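Local coordinates for protein Kiaa0380 (Homo sapiens, PDB 1HTJ) that probably links heterotrimeric G protein signalling to Rho GTPases, as a guanine nucleotide exchange factor that carries an RGS-like domain, at residues E67-A72 with G119-A124; D33-K38 with L61-A66; D83-F88 with M102-I107; D179-Y184 with P191-L196. The protein carries 3 engineered substitutions. All blocks are in the same frame, centred on the assembly; numbering follows the deposited sequence.

Interaction 1 (E67-A72 with G119-A124); sequences EVYQQA and GVLCEA
The ring of Tyr69 carries the methyl CD1 of Leu121 over one face, 3.4 Å above the ring plane and displaced toward the rim. The ring atom closest to this methyl is Tyr69 CD2, 3.5 Å from Leu121 CD1, and the line from the methyl to the ring centroid leans 23° off the ring normal, a CH-pi contact. Beyond the ring, the hydroxyl of Tyr69 is hydrogen-bonded with Ala117 N, so a tyrosine serves both needs here: an apolar face for the leucine and a polar end that reaches a backbone group. Ile84 and Ser77 of helix 76-89 also touch its side chain. In the all-helical RGS-like domain, this contact sets the last turn of helix 58-69 against the first turns of helix 118-144. Gln70, where the chain first leaves helical geometry, holds its CG anti to the carbonyl carbon (chi1 -60°) and stretches its chain toward the second helix, bringing NE2 to 3.2 Å from Cys122 CB. The same NE2 gives a weak though nearly straight bond (165°) to Cys122 SG at 3.6 Å, as suits a soft sulfur acceptor; its stronger partner is Arg118 O.

Interaction 2 (D33-K38 with L61-A66); sequences DLEKLK and LFYLCA
Tyr63 sends its ring outward from its helix with CG anti to the backbone N (chi1 -179°); Leu34 likewise has CG anti to its own N, and the two side chains approach from opposite directions. Leu34 CD2 sits over one face of the ring, offset toward the rim and 3.8 Å from Tyr63 CZ, making a CH-pi contact 16° off the ring normal. Lys38 crosses the tyrosine at about a right angle: its CD lies at the ring edge, in plane, 3.5 Å from Tyr63 OH. A long aliphatic chain is apt here, since CD packs at the ring rim and the bend at chi3 keeps Lys38 NZ 3.8 Å from Tyr63 OH. These residues join the short helix 34-39 to helix 58-69 in the helical RGS-like domain, with the segment axes 12.6 Å apart and inclined at 65°. The ammonium of Lys38 is salt-bridged to Glu35, NZ to OE1 2.8 Å, and to Glu67, and the two carboxylates together hold it in place. Asp33 is the N-cap: its OD1 accepts from Glu35 N at 2.9 Å, approached from above the carboxylate plane, and its OD2 meets Lys36 NZ at 2.8 Å through the anti lone pair.

Interaction 3 (D83-F88 with M102-I107); sequences DIWNIF and MLQAEI
Trp85 and Ile107 mark the nearest approach of two helical backbones, with 8.2 Å between Trp85 CA and Ile107 CA. Both segments belong to the all-helical RGS-like domain, where this contact joins helix 76-89 to helix 101-112, the next helix along the chain. Helix 83-88 widens into a pi-type turn at 85-88, while its bond from Ile87 N to Asp83 O, 2.9 Å, remains regular. With no CA atoms nearer than the Trp85 and Ile107 pair, a large side chain has to bridge the separation, the task for which the broad indole of Trp85 is suited. With CG anti to the backbone N (chi1 168°), its six-membered ring extends to the second helix. There Trp85 CZ3 comes within 3.9 Å of the backbone oxygen of Gln104, and Trp85 CH2 lies 4.2 Å from Gln104 NE2, with the ring and amide planes 57° apart. The amide of Gln104, bent at chi2, also gives a weak hydrogen bond to Leu89 O. A smaller alanine in place of Trp85 would probably open a gap between the two helices and leave Ile107 and the carbonyl of Gln104 without their aromatic neighbour. Ile107, buried, also packs on Val120 and Ala124 of helix 118-144, so its branched chain serves two helices. Toward the indole it offers the methyl CG2, 4.2 Å from Trp85 CE3.

Interaction 4 (D179-Y184 with P191-L196); sequences DILSAY and PMDFAL. Engineered in segment 179-184: Ala183 (natural residue Lys).
Met192, a selenomethionine in this crystal, is the first residue of its segment to reach across, and it meets Leu181 and Tyr184 together. Its chain bends at chi3 (68°), which brings CE to 3.2 Å from Leu181 CD2, tighter than usual for two methyl groups. The selenium stands beside the Tyr184 ring, 80° off its normal and 4.1 Å from Tyr184 CD1, a Met-aromatic contact at the edge. A flexible, polarisable side chain suits a position between a leucine and an aromatic rim. The hydroxyl of Tyr184 is hydrogen-bonded to Phe52 O. Helices 163-182 and 186-202 are consecutive in the RGS-like domain and separated by a short connection, so this contact clasps the end of one against the early turns of the next. At Asp193 the backbone is touched: Leu181 CD1 rests 3.7 Å from Asp193 CA, and the carboxylate lies alongside, Asp193 OD1 4.0 Å from the same methyl. A glycine replacing Leu181 would remove the whole isobutyl group and would probably leave Met192 CE without its close neighbour and a gap beside Asp193. One turn along from Met192, Leu196 adds a looser contact, its CD2 4.5 Å from Leu181 CD1.

All four contacts lie within one RGS-like domain built of helices and loops, with no strand. Helix 58-69 is common to interactions 1 and 2, whose centres are 11 Å apart. Along the chain, interaction 2 closes before interaction 1 opens, and interaction 3 is nested inside the loop that interaction 1 closes. Interactions 1 and 3 touch where Glu123 and Ala124 meet Leu103. Interaction 4 comes last and lies across the chain's centre from interaction 1, their centres about 22 Å apart. Helix 186-202 nevertheless ties it in, since Ala195 packs on both Cys65 of interaction 2 and Phe88 of interaction 3. Interactions 2 and 3 each touch all the others, which makes the four contacts a connected set of helix packings.

Interaction 1 (E67-A72 with G119-A124)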
loop_
_atom_site.group_PDB
_atom_site.type_symbol
_atom_site.label_atom_id
_atom_site.label_comp_id
_atom_site.label_asym_id
_atom_site.label_seq_id
_atom_site.Cartn_x
_atom_site.Cartn_y
_atom_site.Cartn_z
ATOM N N GLU A 67 -7.935 -2.638 -1.450
ATOM C CA GLU A 67 -7.748 -3.906 -2.133
ATOM C C GLU A 67 -8.027 -5.045 -1.141
ATOM O O GLU A 67 -8.747 -5.991 -1.464
ATOM C CB GLU A 67 -6.319 -3.986 -2.666
ATOM C CG GLU A 67 -6.084 -5.049 -3.720
ATOM C CD GLU A 67 -6.942 -4.863 -4.965
ATOM O OE1 GLU A 67 -7.463 -3.742 -5.195
ATOM O OE2 GLU A 67 -7.078 -5.851 -5.722
ATOM N N VAL A 68 -7.478 -4.952 0.067
ATOM C CA VAL A 68 -7.720 -5.984 1.076
ATOM C C VAL A 68 -9.198 -6.024 1.456
ATOM O O VAL A 68 -9.774 -7.102 1.628
ATOM C CB VAL A 68 -6.934 -5.730 2.373
ATOM C CG1 VAL A 68 -7.313 -6.770 3.418
ATOM C CG2 VAL A 68 -5.433 -5.764 2.090
ATOM N N TYR A 69 -9.798 -4.843 1.595
ATOM C CA TYR A 69 -11.204 -4.730 1.967
ATOM C C TYR A 69 -12.121 -5.529 1.039
ATOM O O TYR A 69 -12.987 -6.271 1.494
ATOM C CB TYR A 69 -11.643 -3.268 1.941
ATOM C CG TYR A 69 -13.106 -3.068 2.285
ATOM C CD1 TYR A 69 -13.516 -2.910 3.609
ATOM C CD2 TYR A 69 -14.084 -3.043 1.283
ATOM C CE1 TYR A 69 -14.856 -2.728 3.930
ATOM C CE2 TYR A 69 -15.428 -2.864 1.594
ATOM C CZ TYR A 69 -15.804 -2.706 2.921
ATOM O OH TYR A 69 -17.123 -2.519 3.239
ATOM N N GLN A 70 -11.922 -5.356 -0.260
ATOM C CA GLN A 70 -12.727 -6.026 -1.269
ATOM C C GLN A 70 -12.465 -7.517 -1.365
ATOM O O GLN A 70 -12.794 -8.132 -2.373
ATOM C CB GLN A 70 -12.470 -5.395 -2.630
ATOM C CG GLN A 70 -12.819 -3.930 -2.690
ATOM C CD GLN A 70 -12.412 -3.311 -4.000
ATOM O OE1 GLN A 70 -11.258 -3.412 -4.413
ATOM N NE2 GLN A 70 -13.355 -2.663 -4.666
ATOM N N GLN A 71 -11.889 -8.102 -0.323
ATOM C CA GLN A 71 -11.579 -9.526 -0.330
ATOM C C GLN A 71 -11.619 -10.080 1.088
ATOM O O GLN A 71 -11.161 -11.195 1.347
ATOM C CB GLN A 71 -10.186 -9.738 -0.931
ATOM C CG GLN A 71 -10.056 -9.272 -2.381
ATOM C CD GLN A 71 -8.627 -8.911 -2.777
ATOM O OE1 GLN A 71 -7.677 -9.645 -2.477
ATOM N NE2 GLN A 71 -8.469 -7.776 -3.465
ATOM N N ALA A 72 -12.173 -9.293 2.005
ATOM C CA ALA A 72 -12.256 -9.695 3.405
ATOM C C ALA A 72 -13.618 -10.290 3.756
ATOM O O ALA A 72 -14.604 -10.065 3.045
ATOM C CB ALA A 72 -11.966 -8.491 4.302
ATOM N N GLY A 119 -17.887 -1.315 -3.844
ATOM C CA GLY A 119 -18.093 -0.578 -5.072
ATOM C C GLY A 119 -17.490 0.807 -5.040
ATOM O O GLY A 119 -16.680 1.165 -5.899
ATOM N N VAL A 120 -17.893 1.596 -4.048
ATOM C CA VAL A 120 -17.391 2.946 -3.905
ATOM C C VAL A 120 -15.880 2.943 -3.635
ATOM O O VAL A 120 -15.158 3.786 -4.160
ATOM C CB VAL A 120 -18.134 3.695 -2.774
ATOM C CG1 VAL A 120 -19.580 3.903 -3.158
ATOM C CG2 VAL A 120 -18.065 2.909 -1.489
ATOM N N LEU A 121 -15.398 1.997 -2.832
ATOM C CA LEU A 121 -13.967 1.946 -2.559
ATOM C C LEU A 121 -13.214 1.700 -3.856
ATOM O O LEU A 121 -12.130 2.252 -4.065
ATOM C CB LEU A 121 -13.637 0.878 -1.510
ATOM C CG LEU A 121 -13.922 1.383 -0.085
ATOM C CD1 LEU A 121 -13.550 0.350 0.949
ATOM C CD2 LEU A 121 -13.147 2.659 0.152
ATOM N N CYS A 122 -13.802 0.891 -4.736
ATOM C CA CYS A 122 -13.205 0.602 -6.035
ATOM C C CYS A 122 -13.178 1.925 -6.801
ATOM O O CYS A 122 -12.210 2.249 -7.491
ATOM C CB CYS A 122 -14.057 -0.424 -6.780
ATOM S SG CYS A 122 -13.180 -1.351 -8.055
ATOM N N GLU A 123 -14.250 2.698 -6.668
ATOM C CA GLU A 123 -14.312 3.994 -7.330
ATOM C C GLU A 123 -13.221 4.893 -6.747
ATOM O O GLU A 123 -12.611 5.680 -7.464
ATOM C CB GLU A 123 -15.678 4.656 -7.109
ATOM C CG GLU A 123 -16.802 4.151 -8.011
ATOM C CD GLU A 123 -18.145 4.801 -7.688
ATOM O OE1 GLU A 123 -18.231 6.050 -7.733
ATOM O OE2 GLU A 123 -19.113 4.058 -7.387
ATOM N N ALA A 124 -12.992 4.771 -5.437
ATOM C CA ALA A 124 -11.986 5.577 -4.753
ATOM C C ALA A 124 -10.597 5.185 -5.230
ATOM O O ALA A 124 -9.759 6.039 -5.489
ATOM C CB ALA A 124 -12.101 5.405 -3.234
#

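Interaction 2 (D33-K38 with L61-A66)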
loop_
_atom_site.group_PDB
_atom_site.type_symbol
_atom_site.label_atom_id
_atom_site.label_comp_id
_atom_site.label_asym_id
_atom_site.label_seq_id
_atom_site.Cartn_x
_atom_site.Cartn_y
_atom_site.Cartn_z
ATOM N N ASP A 33 3.838 -2.180 -13.787
ATOM C CA ASP A 33 2.405 -2.435 -13.649
ATOM C C ASP A 33 1.936 -2.725 -12.227
ATOM O O ASP A 33 2.264 -3.759 -11.656
ATOM C CB ASP A 33 2.034 -3.619 -14.549
ATOM C CG ASP A 33 0.532 -3.860 -14.640
ATOM O OD1 ASP A 33 -0.255 -3.211 -13.912
ATOM O OD2 ASP A 33 0.145 -4.720 -15.460
ATOM N N LEU A 34 1.137 -1.824 -11.671
ATOM C CA LEU A 34 0.625 -2.000 -10.320
ATOM C C LEU A 34 -0.040 -3.363 -10.144
ATOM O O LEU A 34 0.123 -4.021 -9.113
ATOM C CB LEU A 34 -0.365 -0.881 -9.990
ATOM C CG LEU A 34 -0.979 -0.868 -8.587
ATOM C CD1 LEU A 34 0.095 -0.955 -7.516
ATOM C CD2 LEU A 34 -1.775 0.400 -8.425
ATOM N N GLU A 35 -0.786 -3.786 -11.159
ATOM C CA GLU A 35 -1.478 -5.071 -11.119
ATOM C C GLU A 35 -0.512 -6.220 -10.892
ATOM O O GLU A 35 -0.845 -7.204 -10.239
ATOM C CB GLU A 35 -2.239 -5.311 -12.422
ATOM C CG GLU A 35 -3.444 -4.410 -12.608
ATOM C CD GLU A 35 -4.371 -4.453 -11.416
ATOM O OE1 GLU A 35 -4.662 -5.572 -10.931
ATOM O OE2 GLU A 35 -4.809 -3.372 -10.961
ATOM N N LYS A 36 0.683 -6.098 -11.449
ATOM C CA LYS A 36 1.690 -7.131 -11.282
ATOM C C LYS A 36 2.324 -6.967 -9.906
ATOM O O LYS A 36 2.522 -7.935 -9.175
ATOM C CB LYS A 36 2.771 -7.002 -12.363
ATOM C CG LYS A 36 2.263 -7.120 -13.792
ATOM C CD LYS A 36 3.433 -7.162 -14.778
ATOM C CE LYS A 36 2.963 -7.369 -16.211
ATOM N NZ LYS A 36 2.208 -6.196 -16.725
ATOM N N LEU A 37 2.634 -5.716 -9.579
ATOM C CA LEU A 37 3.256 -5.345 -8.319
ATOM C C LEU A 37 2.424 -5.789 -7.112
ATOM O O LEU A 37 2.980 -6.247 -6.115
ATOM C CB LEU A 37 3.469 -3.830 -8.312
ATOM C CG LEU A 37 4.572 -3.206 -7.456
ATOM C CD1 LEU A 37 5.920 -3.891 -7.701
ATOM C CD2 LEU A 37 4.647 -1.717 -7.790
ATOM N N LYS A 38 1.098 -5.670 -7.210
ATOM C CA LYS A 38 0.199 -6.068 -6.116
ATOM C C LYS A 38 0.413 -7.527 -5.756
ATOM O O LYS A 38 0.302 -7.920 -4.593
ATOM C CB LYS A 38 -1.276 -5.920 -6.509
ATOM C CG LYS A 38 -1.689 -4.550 -7.013
ATOM C CD LYS A 38 -3.202 -4.463 -7.196
ATOM C CE LYS A 38 -3.740 -5.590 -8.061
ATOM N NZ LYS A 38 -5.216 -5.500 -8.201
ATOM N N LEU A 61 -1.024 3.272 0.029
ATOM C CA LEU A 61 -1.430 2.525 1.209
ATOM C C LEU A 61 -2.945 2.430 1.221
ATOM O O LEU A 61 -3.514 1.404 1.607
ATOM C CB LEU A 61 -0.918 3.182 2.503
ATOM C CG LEU A 61 0.578 2.991 2.809
ATOM C CD1 LEU A 61 0.915 3.619 4.166
ATOM C CD2 LEU A 61 0.915 1.483 2.817
ATOM N N PHE A 62 -3.597 3.503 0.795
ATOM C CA PHE A 62 -5.046 3.512 0.733
ATOM C C PHE A 62 -5.489 2.426 -0.255
ATOM O O PHE A 62 -6.322 1.560 0.058
ATOM C CB PHE A 62 -5.549 4.868 0.250
ATOM C CG PHE A 62 -6.991 4.853 -0.138
ATOM C CD1 PHE A 62 -7.976 4.548 0.810
ATOM C CD2 PHE A 62 -7.372 5.065 -1.465
ATOM C CE1 PHE A 62 -9.311 4.451 0.443
ATOM C CE2 PHE A 62 -8.715 4.972 -1.842
ATOM C CZ PHE A 62 -9.686 4.663 -0.885
ATOM N N TYR A 63 -4.907 2.478 -1.449
ATOM C CA TYR A 63 -5.221 1.524 -2.502
ATOM C C TYR A 63 -5.064 0.072 -2.020
ATOM O O TYR A 63 -5.927 -0.781 -2.270
ATOM C CB TYR A 63 -4.300 1.770 -3.707
ATOM C CG TYR A 63 -4.559 0.843 -4.857
ATOM C CD1 TYR A 63 -5.294 1.264 -5.959
ATOM C CD2 TYR A 63 -4.090 -0.466 -4.836
ATOM C CE1 TYR A 63 -5.555 0.399 -7.019
ATOM C CE2 TYR A 63 -4.347 -1.342 -5.889
ATOM C CZ TYR A 63 -5.076 -0.901 -6.976
ATOM O OH TYR A 63 -5.306 -1.750 -8.032
ATOM N N LEU A 64 -3.955 -0.197 -1.335
ATOM C CA LEU A 64 -3.674 -1.529 -0.836
ATOM C C LEU A 64 -4.682 -1.968 0.232
ATOM O O LEU A 64 -5.009 -3.161 0.350
ATOM C CB LEU A 64 -2.248 -1.584 -0.272
ATOM C CG LEU A 64 -1.106 -1.478 -1.299
ATOM C CD1 LEU A 64 0.237 -1.438 -0.592
ATOM C CD2 LEU A 64 -1.156 -2.669 -2.241
ATOM N N CYS A 65 -5.160 -1.012 1.022
ATOM C CA CYS A 65 -6.123 -1.339 2.062
ATOM C C CYS A 65 -7.490 -1.589 1.433
ATOM O O CYS A 65 -8.184 -2.522 1.818
ATOM C CB CYS A 65 -6.182 -0.222 3.108
ATOM S SG CYS A 65 -4.787 -0.241 4.293
ATOM N N ALA A 66 -7.855 -0.765 0.452
ATOM C CA ALA A 66 -9.131 -0.918 -0.253
ATOM C C ALA A 66 -9.111 -2.261 -0.966
ATOM O O ALA A 66 -10.129 -2.939 -1.070
ATOM C CB ALA A 66 -9.327 0.204 -1.264
#

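Interaction 3 (D83-F88 with M102-I107)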
loop_
_atom_site.group_PDB
_atom_site.type_symbol
_atom_site.label_atom_id
_atom_site.label_comp_id
_atom_site.label_asym_id
_atom_site.label_seq_id
_atom_site.Cartn_x
_atom_site.Cartn_y
_atom_site.Cartn_z
ATOM N N ASP A 83 -11.467 1.595 9.700
ATOM C CA ASP A 83 -10.092 2.069 9.822
ATOM C C ASP A 83 -9.697 2.817 8.568
ATOM O O ASP A 83 -9.065 3.873 8.638
ATOM C CB ASP A 83 -9.127 0.916 10.105
ATOM C CG ASP A 83 -9.323 0.333 11.491
ATOM O OD1 ASP A 83 -9.506 1.129 12.440
ATOM O OD2 ASP A 83 -9.295 -0.912 11.633
ATOM N N ILE A 84 -10.108 2.287 7.419
ATOM C CA ILE A 84 -9.822 2.934 6.147
ATOM C C ILE A 84 -10.359 4.367 6.142
ATOM O O ILE A 84 -9.696 5.294 5.672
ATOM C CB ILE A 84 -10.459 2.172 4.975
ATOM C CG1 ILE A 84 -9.592 0.966 4.608
ATOM C CG2 ILE A 84 -10.608 3.103 3.769
ATOM C CD1 ILE A 84 -10.215 0.047 3.554
ATOM N N TRP A 85 -11.559 4.549 6.679
ATOM C CA TRP A 85 -12.182 5.867 6.714
ATOM C C TRP A 85 -11.428 6.866 7.580
ATOM O O TRP A 85 -11.183 7.996 7.159
ATOM C CB TRP A 85 -13.629 5.755 7.208
ATOM C CG TRP A 85 -14.230 7.078 7.542
ATOM C CD1 TRP A 85 -14.357 7.639 8.785
ATOM C CD2 TRP A 85 -14.740 8.038 6.610
ATOM N NE1 TRP A 85 -14.914 8.895 8.681
ATOM C CE2 TRP A 85 -15.158 9.163 7.356
ATOM C CE3 TRP A 85 -14.878 8.058 5.211
ATOM C CZ2 TRP A 85 -15.708 10.296 6.749
ATOM C CZ3 TRP A 85 -15.422 9.182 4.604
ATOM C CH2 TRP A 85 -15.832 10.288 5.370
ATOM N N ASN A 86 -11.072 6.441 8.789
ATOM C CA ASN A 86 -10.354 7.287 9.752
ATOM C C ASN A 86 -8.916 7.595 9.342
ATOM O O ASN A 86 -8.402 8.677 9.622
ATOM C CB ASN A 86 -10.354 6.627 11.143
ATOM C CG ASN A 86 -11.727 6.658 11.801
ATOM O OD1 ASN A 86 -12.330 7.717 11.928
ATOM N ND2 ASN A 86 -12.222 5.499 12.218
ATOM N N ILE A 87 -8.268 6.644 8.680
ATOM C CA ILE A 87 -6.890 6.838 8.265
ATOM C C ILE A 87 -6.715 7.618 6.971
ATOM O O ILE A 87 -5.829 8.486 6.865
ATOM C CB ILE A 87 -6.175 5.489 8.108
ATOM C CG1 ILE A 87 -6.018 4.834 9.479
ATOM C CG2 ILE A 87 -4.815 5.685 7.437
ATOM C CD1 ILE A 87 -5.388 3.483 9.434
ATOM N N PHE A 88 -7.569 7.329 5.996
ATOM C CA PHE A 88 -7.439 7.947 4.684
ATOM C C PHE A 88 -8.491 8.924 4.194
ATOM O O PHE A 88 -8.166 9.839 3.449
ATOM C CB PHE A 88 -7.340 6.855 3.606
ATOM C CG PHE A 88 -6.309 5.798 3.891
ATOM C CD1 PHE A 88 -6.680 4.581 4.435
ATOM C CD2 PHE A 88 -4.964 6.019 3.589
ATOM C CE1 PHE A 88 -5.736 3.596 4.673
ATOM C CE2 PHE A 88 -4.009 5.042 3.826
ATOM C CZ PHE A 88 -4.393 3.825 4.369
HETATM N N MSE A 102 -18.818 13.960 -3.991
HETATM C CA MSE A 102 -19.958 13.077 -4.217
HETATM C C MSE A 102 -19.604 11.661 -3.744
HETATM O O MSE A 102 -20.412 10.989 -3.099
HETATM C CB MSE A 102 -20.304 13.060 -5.710
HETATM C CG MSE A 102 -21.779 12.866 -6.044
HETATM SE SE MSE A 102 -22.926 14.385 -5.603
HETATM C CE MSE A 102 -22.069 15.719 -6.708
ATOM N N LEU A 103 -18.388 11.223 -4.065
ATOM C CA LEU A 103 -17.911 9.894 -3.685
ATOM C C LEU A 103 -17.651 9.810 -2.185
ATOM O O LEU A 103 -18.025 8.833 -1.539
ATOM C CB LEU A 103 -16.630 9.552 -4.460
ATOM C CG LEU A 103 -16.042 8.150 -4.268
ATOM C CD1 LEU A 103 -17.105 7.088 -4.535
ATOM C CD2 LEU A 103 -14.854 7.965 -5.196
ATOM N N GLN A 104 -17.003 10.841 -1.651
ATOM C CA GLN A 104 -16.684 10.928 -0.229
ATOM C C GLN A 104 -17.921 10.713 0.637
ATOM O O GLN A 104 -17.854 10.086 1.697
ATOM C CB GLN A 104 -16.092 12.299 0.090
ATOM C CG GLN A 104 -15.838 12.530 1.566
ATOM C CD GLN A 104 -14.372 12.416 1.911
ATOM O OE1 GLN A 104 -13.626 11.692 1.246
ATOM N NE2 GLN A 104 -13.944 13.124 2.957
ATOM N N ALA A 105 -19.048 11.249 0.181
ATOM C CA ALA A 105 -20.309 11.132 0.904
ATOM C C ALA A 105 -20.847 9.707 0.917
ATOM O O ALA A 105 -21.279 9.217 1.955
ATOM C CB ALA A 105 -21.345 12.073 0.295
ATOM N N GLU A 106 -20.833 9.054 -0.240
ATOM C CA GLU A 106 -21.310 7.679 -0.358
ATOM C C GLU A 106 -20.464 6.759 0.517
ATOM O O GLU A 106 -20.989 5.942 1.277
ATOM C CB GLU A 106 -21.209 7.212 -1.813
ATOM C CG GLU A 106 -22.517 7.167 -2.589
ATOM C CD GLU A 106 -23.292 5.880 -2.376
ATOM O OE1 GLU A 106 -23.825 5.681 -1.269
ATOM O OE2 GLU A 106 -23.365 5.065 -3.319
ATOM N N ILE A 107 -19.147 6.892 0.391
ATOM C CA ILE A 107 -18.216 6.073 1.161
ATOM C C ILE A 107 -18.411 6.286 2.657
ATOM O O ILE A 107 -18.496 5.324 3.415
ATOM C CB ILE A 107 -16.759 6.378 0.757
ATOM C CG1 ILE A 107 -16.475 5.750 -0.609
ATOM C CG2 ILE A 107 -15.796 5.838 1.786
ATOM C CD1 ILE A 107 -15.106 6.070 -1.164
#

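Interaction 4 (D179-Y184 with P191-L196)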
loop_
_atom_site.group_PDB
_atom_site.type_symbol
_atom_site.label_atom_id
_atom_site.label_comp_id
_atom_site.label_asym_id
_atom_site.label_seq_id
_atom_site.Cartn_x
_atom_site.Cartn_y
_atom_site.Cartn_z
ATOM N N ASP A 179 11.762 -0.158 10.020
ATOM C CA ASP A 179 12.868 0.679 10.464
ATOM C C ASP A 179 12.652 2.097 9.959
ATOM O O ASP A 179 12.895 3.053 10.680
ATOM C CB ASP A 179 14.202 0.140 9.958
ATOM C CG ASP A 179 14.674 -1.058 10.756
ATOM O OD1 ASP A 179 14.287 -1.152 11.936
ATOM O OD2 ASP A 179 15.433 -1.890 10.212
ATOM N N ILE A 180 12.181 2.230 8.723
ATOM C CA ILE A 180 11.928 3.552 8.170
ATOM C C ILE A 180 10.868 4.255 9.025
ATOM O O ILE A 180 11.025 5.432 9.383
ATOM C CB ILE A 180 11.452 3.460 6.680
ATOM C CG1 ILE A 180 12.589 2.903 5.806
ATOM C CG2 ILE A 180 11.021 4.828 6.166
ATOM C CD1 ILE A 180 12.234 2.760 4.325
ATOM N N LEU A 181 9.800 3.527 9.368
ATOM C CA LEU A 181 8.701 4.080 10.176
ATOM C C LEU A 181 9.086 4.425 11.610
ATOM O O LEU A 181 8.526 5.350 12.197
ATOM C CB LEU A 181 7.512 3.109 10.221
ATOM C CG LEU A 181 6.780 2.772 8.921
ATOM C CD1 LEU A 181 5.690 1.740 9.173
ATOM C CD2 LEU A 181 6.180 4.038 8.355
ATOM N N SER A 182 10.039 3.690 12.178
ATOM C CA SER A 182 10.458 3.941 13.560
ATOM C C SER A 182 10.933 5.382 13.790
ATOM O O SER A 182 10.880 5.892 14.910
ATOM C CB SER A 182 11.594 2.993 13.949
ATOM O OG SER A 182 12.796 3.356 13.292
ATOM N N ALA A 183 11.393 6.014 12.718
ATOM C CA ALA A 183 11.910 7.369 12.767
ATOM C C ALA A 183 10.860 8.456 12.558
ATOM O O ALA A 183 11.156 9.633 12.734
ATOM C CB ALA A 183 13.014 7.518 11.731
ATOM N N TYR A 184 9.636 8.074 12.187
ATOM C CA TYR A 184 8.587 9.071 11.947
ATOM C C TYR A 184 7.705 9.396 13.174
ATOM O O TYR A 184 7.641 8.622 14.141
ATOM C CB TYR A 184 7.715 8.623 10.761
ATOM C CG TYR A 184 8.462 8.558 9.434
ATOM C CD1 TYR A 184 7.890 7.948 8.313
ATOM C CD2 TYR A 184 9.742 9.125 9.303
ATOM C CE1 TYR A 184 8.569 7.900 7.094
ATOM C CE2 TYR A 184 10.430 9.091 8.097
ATOM C CZ TYR A 184 9.845 8.475 6.990
ATOM O OH TYR A 184 10.544 8.440 5.795
ATOM N N PRO A 191 -0.482 4.916 11.679
ATOM C CA PRO A 191 -1.404 4.579 10.584
ATOM C C PRO A 191 -0.715 3.889 9.403
ATOM O O PRO A 191 -1.268 2.960 8.809
ATOM C CB PRO A 191 -2.042 5.930 10.220
ATOM C CG PRO A 191 -1.015 6.947 10.668
ATOM C CD PRO A 191 -0.552 6.352 12.000
HETATM N N MSE A 192 0.493 4.329 9.066
HETATM C CA MSE A 192 1.244 3.711 7.976
HETATM C C MSE A 192 1.553 2.246 8.337
HETATM O O MSE A 192 1.483 1.349 7.506
HETATM C CB MSE A 192 2.562 4.471 7.750
HETATM C CG MSE A 192 2.408 5.896 7.197
HETATM SE SE MSE A 192 4.098 6.883 7.259
HETATM C CE MSE A 192 5.127 5.919 5.933
ATOM N N ASP A 193 1.908 2.010 9.588
ATOM C CA ASP A 193 2.220 0.662 10.031
ATOM C C ASP A 193 0.950 -0.196 9.963
ATOM O O ASP A 193 0.990 -1.350 9.533
ATOM C CB ASP A 193 2.764 0.699 11.463
ATOM C CG ASP A 193 3.187 -0.669 11.962
ATOM O OD1 ASP A 193 4.261 -1.167 11.574
ATOM O OD2 ASP A 193 2.422 -1.264 12.737
ATOM N N PHE A 194 -0.179 0.372 10.377
ATOM C CA PHE A 194 -1.430 -0.369 10.331
ATOM C C PHE A 194 -1.770 -0.750 8.889
ATOM O O PHE A 194 -2.083 -1.901 8.602
ATOM C CB PHE A 194 -2.571 0.466 10.888
ATOM C CG PHE A 194 -3.894 -0.223 10.828
ATOM C CD1 PHE A 194 -4.352 -0.973 11.904
ATOM C CD2 PHE A 194 -4.679 -0.149 9.683
ATOM C CE1 PHE A 194 -5.581 -1.644 11.843
ATOM C CE2 PHE A 194 -5.905 -0.815 9.612
ATOM C CZ PHE A 194 -6.352 -1.561 10.699
ATOM N N ALA A 195 -1.712 0.227 7.988
ATOM C CA ALA A 195 -2.039 -0.005 6.578
ATOM C C ALA A 195 -1.099 -1.028 5.942
ATOM O O ALA A 195 -1.527 -1.970 5.267
ATOM C CB ALA A 195 -1.986 1.310 5.813
ATOM N N LEU A 196 0.192 -0.829 6.167
ATOM C CA LEU A 196 1.213 -1.719 5.635
ATOM C C LEU A 196 0.980 -3.152 6.096
ATOM O O LEU A 196 0.965 -4.087 5.286
ATOM C CB LEU A 196 2.603 -1.263 6.094
ATOM C CG LEU A 196 3.785 -2.132 5.640
ATOM C CD1 LEU A 196 3.862 -2.178 4.108
ATOM C CD2 LEU A 196 5.072 -1.551 6.216
#